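Local coordinates for protein glutamine amidotransferase subunit pdxT (PDB 2YWD) that probably hydrolyses glutamine to glutamate and supplies the released ammonia to its partner PdxS for the synthesis of pyridoxal 5'-phosphate, at residues G129-V134 / S169-E174; E121-E126 / A152-L157; A42-G47 / R183-L188. One frame throughout, in Å; residues are numbered along the deposited sequence.

In the fold
Interactions 1 and 2 are neighbours, their centres about 9 Å apart, and share the antiparallel hairpin of strands 118-125 and 129-136, whose backbone bonds connect them. Interaction 3 lies about 13 Å from interaction 1 and about 19 Å from interaction 2, centre to centre. Along the chain, 42-47 comes first and 183-188 last; in between, 121-126, 129-134, 152-157 and 169-174 belong in turn to interactions 2 and 1. Interactions 2 and 3 both reach the seven-stranded mixed sheet. The loop after strand 166-169, bearing the predicted catalytic His-172 and Glu-174, packs on hairpin strand 129-136, and His-172 CE1 approaches Gly-47 CA to 4.0 Å; the predicted triad lies where the hairpin meets the sheet.

Interaction 1: residues G129-V134 / S169-E174; sequences GSFHGV and SSFHPE
His-172 and Val-134 meet through one direct backbone bond: His-172 N donates to Val-134 O at 2.8 Å, in the carbonyl plane and with an N-H...O angle of 159°. The same oxygen lies at the edge of the His-172 ring, 3.5 Å from CD2. A water adds a second link, taking a bond from Val-134 N, donating to His-132 O and, weakly, to His-172 O. Apolar packing continues along strand 129-136. Phe-131 CG stands anti to its backbone N (chi1 -167°), which carries the ring across to Pro-173, where CZ comes within 3.6 Å of CB. Phe-171 CE1 also reaches this ring, 4.1 Å from Phe-131 CE2, while its CD1 lies by the CA of Gly-133.

Further out, Ser-169 OG donates to Phe-171 O at 2.9 Å, and Ser-169 CB covers part of one face of the Phe-171 ring. His-172 ND1 donates a hydrogen bond of 2.7 Å to Glu-174 OE2, nearly in the imidazole plane; the oxygen is met on its syn side but 28° out of the carboxylate plane. The His-172 side chain also touches Cys-81, the predicted nucleophile, and this geometry is consistent with the Cys-His-Glu triad of class I glutamine amidotransferases.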
loop_
_atom_site.group_PDB
_atom_site.type_symbol
_atom_site.label_atom_id
_atom_site.label_comp_id
_atom_site.label_asym_id
_atom_site.label_seq_id
_atom_site.Cartn_x
_atom_site.Cartn_y
_atom_site.Cartn_z
ATOM N N GLY A 129 8.426 -13.818 8.445
ATOM C CA GLY A 129 8.215 -15.251 8.380
ATOM C C GLY A 129 7.156 -15.583 7.344
ATOM O O GLY A 129 6.937 -14.810 6.414
ATOM N N SER A 130 6.493 -16.723 7.503
ATOM C CA SER A 130 5.456 -17.135 6.560
ATOM C C SER A 130 4.189 -16.299 6.719
ATOM O O SER A 130 3.697 -16.119 7.828
ATOM C CB SER A 130 5.121 -18.614 6.762
ATOM O OG SER A 130 4.092 -19.024 5.879
ATOM N N PHE A 131 3.664 -15.795 5.606
ATOM C CA PHE A 131 2.454 -14.975 5.627
ATOM C C PHE A 131 1.546 -15.391 4.472
ATOM O O PHE A 131 2.011 -15.573 3.344
ATOM C CB PHE A 131 2.812 -13.494 5.485
ATOM C CG PHE A 131 1.672 -12.562 5.802
ATOM C CD1 PHE A 131 1.436 -12.150 7.112
ATOM C CD2 PHE A 131 0.815 -12.122 4.799
ATOM C CE1 PHE A 131 0.358 -11.310 7.419
ATOM C CE2 PHE A 131 -0.268 -11.282 5.095
ATOM C CZ PHE A 131 -0.494 -10.878 6.408
ATOM N N HIS A 132 0.256 -15.537 4.759
ATOM C CA HIS A 132 -0.717 -15.945 3.749
ATOM C C HIS A 132 -1.070 -14.785 2.822
ATOM O O HIS A 132 -1.692 -13.810 3.246
ATOM C CB HIS A 132 -1.989 -16.466 4.424
ATOM C CG HIS A 132 -2.973 -17.069 3.471
ATOM N ND1 HIS A 132 -2.690 -18.190 2.720
ATOM C CD2 HIS A 132 -4.232 -16.700 3.137
ATOM C CE1 HIS A 132 -3.734 -18.486 1.966
ATOM N NE2 HIS A 132 -4.682 -17.598 2.200
ATOM N N GLY A 133 -0.682 -14.904 1.555
ATOM C CA GLY A 133 -0.949 -13.853 0.588
ATOM C C GLY A 133 -2.228 -14.032 -0.214
ATOM O O GLY A 133 -2.410 -15.042 -0.892
ATOM N N VAL A 134 -3.111 -13.041 -0.130
ATOM C CA VAL A 134 -4.378 -13.060 -0.852
ATOM C C VAL A 134 -4.281 -12.098 -2.031
ATOM O O VAL A 134 -4.122 -10.889 -1.848
ATOM C CB VAL A 134 -5.546 -12.641 0.072
ATOM C CG1 VAL A 134 -6.852 -12.588 -0.724
ATOM C CG2 VAL A 134 -5.677 -13.640 1.229
ATOM N N SER A 169 2.475 -3.693 -1.228
ATOM C CA SER A 169 2.218 -5.105 -1.507
ATOM C C SER A 169 1.206 -5.253 -2.637
ATOM O O SER A 169 0.329 -4.409 -2.811
ATOM C CB SER A 169 1.683 -5.815 -0.256
ATOM O OG SER A 169 0.417 -5.304 0.128
ATOM N N SER A 170 1.327 -6.324 -3.414
ATOM C CA SER A 170 0.376 -6.549 -4.493
ATOM C C SER A 170 -0.757 -7.429 -3.964
ATOM O O SER A 170 -1.766 -7.636 -4.647
ATOM C CB SER A 170 1.059 -7.214 -5.691
ATOM O OG SER A 170 1.813 -8.340 -5.291
ATOM N N PHE A 171 -0.582 -7.929 -2.738
ATOM C CA PHE A 171 -1.578 -8.776 -2.082
ATOM C C PHE A 171 -2.284 -8.037 -0.938
ATOM O O PHE A 171 -1.885 -6.937 -0.558
ATOM C CB PHE A 171 -0.929 -10.064 -1.561
ATOM C CG PHE A 171 0.201 -9.835 -0.600
ATOM C CD1 PHE A 171 -0.035 -9.755 0.767
ATOM C CD2 PHE A 171 1.509 -9.706 -1.065
ATOM C CE1 PHE A 171 1.012 -9.550 1.662
ATOM C CE2 PHE A 171 2.567 -9.503 -0.180
ATOM C CZ PHE A 171 2.317 -9.425 1.187
ATOM N N HIS A 172 -3.326 -8.659 -0.390
ATOM C CA HIS A 172 -4.135 -8.057 0.667
ATOM C C HIS A 172 -3.939 -8.647 2.061
ATOM O O HIS A 172 -4.631 -9.594 2.445
ATOM C CB HIS A 172 -5.616 -8.185 0.303
ATOM C CG HIS A 172 -5.995 -7.489 -0.965
ATOM N ND1 HIS A 172 -6.433 -6.183 -0.995
ATOM C CD2 HIS A 172 -6.012 -7.921 -2.248
ATOM C CE1 HIS A 172 -6.707 -5.841 -2.242
ATOM N NE2 HIS A 172 -6.461 -6.879 -3.023
ATOM N N PRO A 173 -3.009 -8.091 2.847
ATOM C CA PRO A 173 -2.810 -8.640 4.191
ATOM C C PRO A 173 -4.050 -8.441 5.059
ATOM O O PRO A 173 -4.292 -9.204 5.997
ATOM C CB PRO A 173 -1.609 -7.855 4.712
ATOM C CG PRO A 173 -1.754 -6.528 4.021
ATOM C CD PRO A 173 -2.120 -6.941 2.608
ATOM N N GLU A 174 -4.838 -7.418 4.733
ATOM C CA GLU A 174 -6.050 -7.110 5.487
ATOM C C GLU A 174 -7.164 -8.115 5.209
ATOM O O GLU A 174 -8.214 -8.081 5.857
ATOM C CB GLU A 174 -6.549 -5.692 5.169
ATOM C CG GLU A 174 -7.288 -5.555 3.836
ATOM C CD GLU A 174 -6.374 -5.514 2.624
ATOM O OE1 GLU A 174 -5.157 -5.770 2.766
ATOM O OE2 GLU A 174 -6.882 -5.221 1.518
HETATM O O HOH W 1 -2.697 -11.463 2.172
#

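Interaction 2: residues E121-E126 / A152-L157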
loop_
_atom_site.group_PDB
_atom_site.type_symbol
_atom_site.label_atom_id
_atom_site.label_comp_id
_atom_site.label_asym_id
_atom_site.label_seq_id
_atom_site.Cartn_x
_atom_site.Cartn_y
_atom_site.Cartn_z
ATOM N N GLU A 121 -1.502 -17.532 -1.955
ATOM C CA GLU A 121 -0.200 -18.178 -1.866
ATOM C C GLU A 121 0.470 -17.919 -0.526
ATOM O O GLU A 121 0.398 -16.810 0.007
ATOM C CB GLU A 121 0.736 -17.642 -2.957
ATOM C CG GLU A 121 0.333 -17.938 -4.385
ATOM C CD GLU A 121 0.440 -19.410 -4.727
ATOM O OE1 GLU A 121 1.253 -20.110 -4.083
ATOM O OE2 GLU A 121 -0.274 -19.861 -5.649
ATOM N N ASP A 122 1.135 -18.932 0.020
ATOM C CA ASP A 122 1.857 -18.729 1.268
ATOM C C ASP A 122 3.166 -18.065 0.874
ATOM O O ASP A 122 3.865 -18.543 -0.016
ATOM C CB ASP A 122 2.109 -20.057 1.973
ATOM C CG ASP A 122 0.858 -20.603 2.622
ATOM O OD1 ASP A 122 0.223 -19.850 3.398
ATOM O OD2 ASP A 122 0.508 -21.772 2.356
ATOM N N LEU A 123 3.490 -16.955 1.526
ATOM C CA LEU A 123 4.701 -16.218 1.194
ATOM C C LEU A 123 5.709 -16.148 2.334
ATOM O O LEU A 123 5.346 -16.176 3.509
ATOM C CB LEU A 123 4.335 -14.789 0.780
ATOM C CG LEU A 123 3.181 -14.602 -0.208
ATOM C CD1 LEU A 123 2.763 -13.143 -0.221
ATOM C CD2 LEU A 123 3.596 -15.063 -1.598
ATOM N N GLU A 124 6.983 -16.057 1.971
ATOM C CA GLU A 124 8.044 -15.934 2.955
ATOM C C GLU A 124 8.439 -14.469 3.006
ATOM O O GLU A 124 8.976 -13.930 2.038
ATOM C CB GLU A 124 9.244 -16.796 2.568
ATOM C CG GLU A 124 9.081 -18.249 2.960
ATOM C CD GLU A 124 8.781 -18.401 4.440
ATOM O OE1 GLU A 124 9.581 -17.901 5.264
ATOM O OE2 GLU A 124 7.745 -19.012 4.779
ATOM N N VAL A 125 8.150 -13.824 4.133
ATOM C CA VAL A 125 8.459 -12.413 4.317
ATOM C C VAL A 125 9.708 -12.246 5.173
ATOM O O VAL A 125 9.788 -12.773 6.282
ATOM C CB VAL A 125 7.281 -11.679 4.988
ATOM C CG1 VAL A 125 7.616 -10.210 5.171
ATOM C CG2 VAL A 125 6.027 -11.840 4.145
ATOM N N GLU A 126 10.682 -11.514 4.649
ATOM C CA GLU A 126 11.931 -11.292 5.362
ATOM C C GLU A 126 11.687 -10.658 6.728
ATOM O O GLU A 126 11.012 -9.634 6.840
ATOM C CB GLU A 126 12.859 -10.399 4.536
ATOM C CG GLU A 126 14.192 -10.103 5.208
ATOM C CD GLU A 126 15.050 -9.143 4.406
ATOM O OE1 GLU A 126 14.565 -8.036 4.087
ATOM O OE2 GLU A 126 16.209 -9.492 4.098
ATOM N N ALA A 152 9.481 -9.865 0.008
ATOM C CA ALA A 152 8.793 -11.119 -0.273
ATOM C C ALA A 152 8.581 -11.317 -1.766
ATOM O O ALA A 152 8.376 -10.355 -2.511
ATOM C CB ALA A 152 7.444 -11.158 0.454
ATOM N N ARG A 153 8.628 -12.575 -2.192
ATOM C CA ARG A 153 8.442 -12.923 -3.595
ATOM C C ARG A 153 7.508 -14.109 -3.759
ATOM O O ARG A 153 7.387 -14.946 -2.865
ATOM C CB ARG A 153 9.780 -13.316 -4.238
ATOM C CG ARG A 153 10.862 -12.256 -4.226
ATOM C CD ARG A 153 12.207 -12.865 -4.641
ATOM N NE ARG A 153 13.307 -11.911 -4.510
ATOM C CZ ARG A 153 13.733 -11.105 -5.477
ATOM N NH1 ARG A 153 13.160 -11.122 -6.677
ATOM N NH2 ARG A 153 14.737 -10.270 -5.236
ATOM N N LEU A 154 6.839 -14.166 -4.905
ATOM C CA LEU A 154 5.995 -15.305 -5.239
ATOM C C LEU A 154 6.894 -15.935 -6.291
ATOM O O LEU A 154 6.950 -15.465 -7.420
ATOM C CB LEU A 154 4.672 -14.864 -5.866
ATOM C CG LEU A 154 3.828 -16.021 -6.406
ATOM C CD1 LEU A 154 3.712 -17.124 -5.356
ATOM C CD2 LEU A 154 2.454 -15.502 -6.797
ATOM N N GLY A 155 7.609 -16.987 -5.910
ATOM C CA GLY A 155 8.552 -17.590 -6.830
ATOM C C GLY A 155 9.722 -16.622 -6.790
ATOM O O GLY A 155 10.364 -16.469 -5.752
ATOM N N ASP A 156 9.989 -15.945 -7.901
ATOM C CA ASP A 156 11.071 -14.968 -7.939
ATOM C C ASP A 156 10.485 -13.566 -8.122
ATOM O O ASP A 156 11.208 -12.572 -8.110
ATOM C CB ASP A 156 12.035 -15.284 -9.089
ATOM C CG ASP A 156 12.653 -16.663 -8.962
ATOM O OD1 ASP A 156 13.218 -16.965 -7.890
ATOM O OD2 ASP A 156 12.572 -17.445 -9.931
ATOM N N LEU A 157 9.163 -13.493 -8.281
ATOM C CA LEU A 157 8.492 -12.212 -8.489
ATOM C C LEU A 157 8.245 -11.435 -7.198
ATOM O O LEU A 157 7.602 -11.932 -6.278
ATOM C CB LEU A 157 7.154 -12.429 -9.209
ATOM C CG LEU A 157 6.320 -11.183 -9.519
ATOM C CD1 LEU A 157 7.062 -10.279 -10.514
ATOM C CD2 LEU A 157 4.970 -11.611 -10.090
HETATM O O HOH W 2 9.728 -14.516 -0.478
HETATM O O HOH W 3 7.600 -16.682 -0.696
#
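The contact joins two antiparallel strand edges from different sheets: strand 118-125 of a two-stranded hairpin and strand 149-154, an edge strand of the large mixed sheet. The axes of the strand segments 121-125 and 152-154 approach to 5.8 Å at 149°, and the backbones diverge, from 4.8 Å between the CA atoms of Val-125 and Ala-152 to 6.6 Å between those of Leu-123 and Leu-154. Two waters occupy this seam. One accepts from Arg-153 N and donates to Glu-124 O; the other accepts from Glu-124 N and donates to Arg-153 O. Water thus links the N-H and C=O of both residues across the seam, though the donation to Glu-124 O may be shared with other acceptors, and no direct hydrogen bond crosses between the two segments. Next to them Glu-126 pairs directly with Leu-151 through the backbone.

Ala-152 CB sits 3.5 Å from Glu-124 O and also touches Val-125 CG2. At the opposite end of the seam Leu-154 extends away from its own N (chi1 172°), which brings CD1 to 3.6 Å from Glu-121 CG, the two side chains crossing at about a right angle. Here CB and CG of the glutamate lie against CD1. An alanine here would remove CG and the carboxylate and would probably leave Leu-154 CD1 without its closest neighbour on this strand, opening a gap beside it. Leu-123 CD2 adds a looser contact, 4.3 Å from Leu-154 CD1.

Beyond Leu-154 the chain reverses in a type II' turn, with Gly-155 at positive phi, and Arg-153 NH1 donates to Asp-156 O at 2.8 Å, close to the guanidinium plane. The chemistry implies a hydrated junction, with waters bridging the backbones and apolar contacts of Ala-152, Val-125, Leu-123 and Leu-154 beside them.

Interaction 3: residues A42-G47 / R183-L188; sequences ALIVPG and RYFLEL
Helix 180-189 packs on the parallel part of the central mixed sheet, the alpha/beta layering of class I glutamine amidotransferases, and this contact is where it meets strand 42-45. The axes of strand 42-45 and helix segment 183-188 lie 9.4 Å apart at closest approach, and their directions are 142° apart, so helix and strand run roughly antiparallel.

Apolar side-chain contacts do most of the work. Phe-185 is the central group: its chi1 of 172° turns the ring to the side opposite its own N, so that it reaches from the helix to the strand and presents its CE2 and CZ end. Ala-42 CB points toward the helix and lies 3.6 Å from Phe-185 CE2. One strand repeat further on, Ile-44 brings CG1 to 3.8 Å from the same CE2; its side chain and the ring cross obliquely. The small methyl of Ala-42 is consistent with the ring's close approach to the strand, while the longer Ile-44 packs beside it. Leu-186 makes a looser contact through CD2, 4.4 Å from Ala-42 CB. Outside the two segments, the Phe-185 ring also meets that of Phe-78 on strand 76-80, with the planes at about 45°, and Ile-44 touches His-17 and Leu-21 of helix 14-22.

No hydrogen bond crosses between helix and strand. In the helix, Glu-187 N bonds to Arg-183 O at 2.8 Å. In the sheet, backbone bonds tie Ala-42 and Ile-44 to Gly-6 on one side and Leu-43 to Ala-76 and Phe-78 on the other, while the CB of Leu-43 points away from the helix.

The remaining contact is between ring and backbone: Phe-185 CZ approaches the carbonyl O of Leu-43 to 3.8 Å.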
loop_
_atom_site.group_PDB
_atom_site.type_symbol
_atom_site.label_atom_id
_atom_site.label_comp_id
_atom_site.label_asym_id
_atom_site.label_seq_id
_atom_site.Cartn_x
_atom_site.Cartn_y
_atom_site.Cartn_z
ATOM N N ALA A 42 1.457 7.297 10.384
ATOM C CA ALA A 42 1.326 6.275 9.352
ATOM C C ALA A 42 0.004 6.382 8.608
ATOM O O ALA A 42 -1.031 6.702 9.195
ATOM C CB ALA A 42 1.451 4.887 9.979
ATOM N N LEU A 43 0.049 6.103 7.310
ATOM C CA LEU A 43 -1.138 6.144 6.471
ATOM C C LEU A 43 -1.177 4.920 5.563
ATOM O O LEU A 43 -0.201 4.614 4.883
ATOM C CB LEU A 43 -1.144 7.405 5.601
ATOM C CG LEU A 43 -2.285 7.497 4.583
ATOM C CD1 LEU A 43 -3.608 7.680 5.313
ATOM C CD2 LEU A 43 -2.041 8.670 3.635
ATOM N N ILE A 44 -2.302 4.216 5.570
ATOM C CA ILE A 44 -2.462 3.050 4.714
ATOM C C ILE A 44 -3.370 3.428 3.554
ATOM O O ILE A 44 -4.422 4.027 3.761
ATOM C CB ILE A 44 -3.120 1.874 5.460
ATOM C CG1 ILE A 44 -2.203 1.387 6.586
ATOM C CG2 ILE A 44 -3.424 0.739 4.475
ATOM C CD1 ILE A 44 -2.795 0.259 7.412
ATOM N N VAL A 45 -2.945 3.103 2.338
ATOM C CA VAL A 45 -3.741 3.363 1.147
ATOM C C VAL A 45 -4.222 1.958 0.793
ATOM O O VAL A 45 -3.433 1.104 0.385
ATOM C CB VAL A 45 -2.880 3.972 0.021
ATOM C CG1 VAL A 45 -3.747 4.285 -1.191
ATOM C CG2 VAL A 45 -2.211 5.250 0.526
ATOM N N PRO A 46 -5.532 1.703 0.954
ATOM C CA PRO A 46 -6.199 0.421 0.705
ATOM C C PRO A 46 -6.341 -0.093 -0.713
ATOM O O PRO A 46 -6.005 0.581 -1.682
ATOM C CB PRO A 46 -7.562 0.638 1.338
ATOM C CG PRO A 46 -7.862 2.040 0.906
ATOM C CD PRO A 46 -6.538 2.763 1.180
ATOM N N GLY A 47 -6.855 -1.313 -0.805
ATOM C CA GLY A 47 -7.110 -1.904 -2.102
ATOM C C GLY A 47 -8.360 -1.195 -2.583
ATOM O O GLY A 47 -9.072 -0.573 -1.785
ATOM N N ARG A 183 1.672 -4.797 11.837
ATOM C CA ARG A 183 2.535 -4.427 12.960
ATOM C C ARG A 183 3.927 -4.071 12.439
ATOM O O ARG A 183 4.556 -3.121 12.909
ATOM C CB ARG A 183 2.621 -5.574 13.979
ATOM C CG ARG A 183 3.626 -5.334 15.115
ATOM C CD ARG A 183 3.308 -4.064 15.900
ATOM N NE ARG A 183 2.158 -4.222 16.786
ATOM C CZ ARG A 183 1.565 -3.219 17.428
ATOM N NH1 ARG A 183 2.011 -1.978 17.277
ATOM N NH2 ARG A 183 0.544 -3.456 18.239
ATOM N N TYR A 184 4.407 -4.839 11.462
ATOM C CA TYR A 184 5.715 -4.586 10.859
ATOM C C TYR A 184 5.729 -3.146 10.342
ATOM O O TYR A 184 6.704 -2.410 10.526
ATOM C CB TYR A 184 5.951 -5.561 9.700
ATOM C CG TYR A 184 7.198 -5.283 8.889
ATOM C CD1 TYR A 184 8.458 -5.664 9.353
ATOM C CD2 TYR A 184 7.120 -4.620 7.666
ATOM C CE1 TYR A 184 9.613 -5.388 8.613
ATOM C CE2 TYR A 184 8.261 -4.338 6.924
ATOM C CZ TYR A 184 9.505 -4.725 7.401
ATOM O OH TYR A 184 10.637 -4.446 6.666
ATOM N N PHE A 185 4.636 -2.751 9.694
ATOM C CA PHE A 185 4.506 -1.400 9.156
ATOM C C PHE A 185 4.489 -0.345 10.263
ATOM O O PHE A 185 5.182 0.674 10.172
ATOM C CB PHE A 185 3.229 -1.284 8.308
ATOM C CG PHE A 185 2.917 0.126 7.871
ATOM C CD1 PHE A 185 3.860 0.880 7.177
ATOM C CD2 PHE A 185 1.685 0.703 8.168
ATOM C CE1 PHE A 185 3.582 2.193 6.787
ATOM C CE2 PHE A 185 1.395 2.016 7.781
ATOM C CZ PHE A 185 2.347 2.761 7.089
ATOM N N LEU A 186 3.705 -0.581 11.309
ATOM C CA LEU A 186 3.631 0.381 12.403
ATOM C C LEU A 186 4.986 0.544 13.085
ATOM O O LEU A 186 5.349 1.642 13.509
ATOM C CB LEU A 186 2.580 -0.050 13.428
ATOM C CG LEU A 186 1.146 -0.134 12.903
ATOM C CD1 LEU A 186 0.195 -0.304 14.082
ATOM C CD2 LEU A 186 0.801 1.129 12.119
ATOM N N GLU A 187 5.731 -0.550 13.188
ATOM C CA GLU A 187 7.048 -0.507 13.811
ATOM C C GLU A 187 7.992 0.381 13.003
ATOM O O GLU A 187 8.716 1.199 13.568
ATOM C CB GLU A 187 7.628 -1.921 13.931
ATOM C CG GLU A 187 6.930 -2.799 14.969
ATOM C CD GLU A 187 7.358 -2.491 16.398
ATOM O OE1 GLU A 187 8.510 -2.818 16.756
ATOM O OE2 GLU A 187 6.545 -1.920 17.165
ATOM N N LEU A 188 7.979 0.235 11.681
ATOM C CA LEU A 188 8.858 1.047 10.850
ATOM C C LEU A 188 8.396 2.508 10.818
ATOM O O LEU A 188 9.186 3.413 10.536
ATOM C CB LEU A 188 8.945 0.463 9.431
ATOM C CG LEU A 188 7.792 0.592 8.431
ATOM C CD1 LEU A 188 7.777 1.993 7.829
ATOM C CD2 LEU A 188 7.979 -0.435 7.323
#